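Side-chain contact in periplasmic cell division protein (SufI) (PDB 6SYY), which is a multicopper oxidase, probably oxidising its substrates at one copper site and passing the electrons to a three-copper cluster where oxygen is reduced: residues M82-Y85 with E90-P93. Sequence-based numbering, arbitrary orientation.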
loop_
_atom_site.group_PDB
_atom_site.type_symbol
_atom_site.label_atom_id
_atom_site.label_comp_id
_atom_site.label_asym_id
_atom_site.label_seq_id
_atom_site.Cartn_x
_atom_site.Cartn_y
_atom_site.Cartn_z
ATOM N N MET A 82 8.706 -17.743 -8.373
ATOM C CA MET A 82 8.063 -16.714 -7.570
ATOM C C MET A 82 7.014 -17.337 -6.658
ATOM O O MET A 82 6.556 -18.465 -6.869
ATOM C CB MET A 82 7.410 -15.640 -8.447
ATOM C CG MET A 82 8.395 -14.758 -9.186
ATOM S SD MET A 82 7.563 -13.426 -10.057
ATOM C CE MET A 82 6.909 -12.493 -8.678
ATOM N N LEU A 83 6.640 -16.571 -5.637
ATOM C CA LEU A 83 5.527 -16.906 -4.764
ATOM C C LEU A 83 4.264 -16.210 -5.256
ATOM O O LEU A 83 4.316 -15.088 -5.766
ATOM C CB LEU A 83 5.830 -16.484 -3.323
ATOM C CG LEU A 83 6.887 -17.266 -2.532
ATOM C CD1 LEU A 83 7.372 -16.461 -1.329
ATOM C CD2 LEU A 83 6.329 -18.600 -2.075
ATOM N N VAL A 84 3.126 -16.885 -5.116
ATOM C CA VAL A 84 1.840 -16.297 -5.471
ATOM C C VAL A 84 0.827 -16.660 -4.400
ATOM O O VAL A 84 0.920 -17.707 -3.754
ATOM C CB VAL A 84 1.324 -16.755 -6.859
ATOM C CG1 VAL A 84 2.247 -16.282 -7.963
ATOM C CG2 VAL A 84 1.156 -18.267 -6.907
ATOM N N TYR A 85 -0.135 -15.769 -4.202
ATOM C CA TYR A 85 -1.352 -16.094 -3.476
ATOM C C TYR A 85 -2.338 -16.685 -4.474
ATOM O O TYR A 85 -2.674 -16.038 -5.473
ATOM C CB TYR A 85 -1.940 -14.851 -2.806
ATOM C CG TYR A 85 -1.214 -14.384 -1.560
ATOM C CD1 TYR A 85 -0.945 -15.261 -0.515
ATOM C CD2 TYR A 85 -0.807 -13.062 -1.425
ATOM C CE1 TYR A 85 -0.285 -14.830 0.633
ATOM C CE2 TYR A 85 -0.149 -12.622 -0.286
ATOM C CZ TYR A 85 0.110 -13.508 0.739
ATOM O OH TYR A 85 0.764 -13.070 1.868
ATOM N N GLU A 90 -6.680 -18.364 -9.309
ATOM C CA GLU A 90 -6.150 -17.100 -9.797
ATOM C C GLU A 90 -4.941 -16.725 -8.958
ATOM O O GLU A 90 -4.935 -16.932 -7.742
ATOM C CB GLU A 90 -7.193 -15.979 -9.724
ATOM C CG GLU A 90 -8.308 -16.084 -10.746
ATOM C CD GLU A 90 -9.372 -15.023 -10.544
ATOM O OE1 GLU A 90 -10.345 -15.281 -9.802
ATOM O OE2 GLU A 90 -9.228 -13.925 -11.116
ATOM N N TYR A 91 -3.922 -16.169 -9.604
ATOM C CA TYR A 91 -2.712 -15.747 -8.910
ATOM C C TYR A 91 -2.799 -14.260 -8.584
ATOM O O TYR A 91 -3.032 -13.438 -9.477
ATOM C CB TYR A 91 -1.466 -16.039 -9.750
ATOM C CG TYR A 91 -1.104 -17.510 -9.853
ATOM C CD1 TYR A 91 -1.705 -18.462 -9.035
ATOM C CD2 TYR A 91 -0.149 -17.942 -10.763
ATOM C CE1 TYR A 91 -1.366 -19.805 -9.132
ATOM C CE2 TYR A 91 0.194 -19.277 -10.866
ATOM C CZ TYR A 91 -0.414 -20.205 -10.050
ATOM O OH TYR A 91 -0.065 -21.535 -10.163
ATOM N N ASN A 92 -2.610 -13.925 -7.305
ATOM C CA ASN A 92 -2.649 -12.561 -6.784
ATOM C C ASN A 92 -3.767 -11.729 -7.398
ATOM O O ASN A 92 -3.508 -10.627 -7.906
ATOM C CB ASN A 92 -1.314 -11.858 -7.025
ATOM C CG ASN A 92 -0.168 -12.536 -6.319
ATOM O OD1 ASN A 92 -0.351 -13.174 -5.283
ATOM N ND2 ASN A 92 1.028 -12.402 -6.875
ATOM N N PRO A 93 -5.012 -12.196 -7.371
ATOM C CA PRO A 93 -6.089 -11.421 -7.987
ATOM C C PRO A 93 -6.387 -10.160 -7.193
ATOM O O PRO A 93 -6.006 -10.012 -6.031
ATOM C CB PRO A 93 -7.275 -12.384 -7.957
ATOM C CG PRO A 93 -7.019 -13.216 -6.745
ATOM C CD PRO A 93 -5.529 -13.382 -6.662
#
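Asn-92 grips the backbone of Tyr-85 at two points, and this is the tight part of the contact. The backbone N of Asn-92 donates to Tyr-85 O at 2.8 Å, in the carbonyl plane. Its side-chain OD1 accepts Tyr-85 N, also at 2.8 Å, with an N-H...O angle of 163°. That donor is tilted 33° from the amide's carbonyl plane. With CG beside its own backbone N (chi1 -62°), the Asn-92 amide reaches back to the strand; the OD1 bond and a hydrogen bond from ND2 to Gly-173 O together fix its rotation. Tyr-85 O also receives a CA-H...O contact from Tyr-91 CA at 3.4 Å. The pairing ties the end of strand 80-86, in the first cupredoxin-like domain, to the loop leading into strand 94-98; the Tyr-85 side chain lies about 5 Å from that of the copper ligand His-159. Toward the partly exposed Tyr-91 the contact turns apolar but stays close: buried Val-84 sets CG2 over the centre of one ring face, 3.6 Å from the Tyr-91 centroid, a CH-pi contact. Tyr-91 OH is hydrogen-bonded to Lys-68 NZ. Cutting Tyr-91 back to an alanine is likely to open a gap against that methyl and leave Lys-68 NZ without its hydroxyl partner.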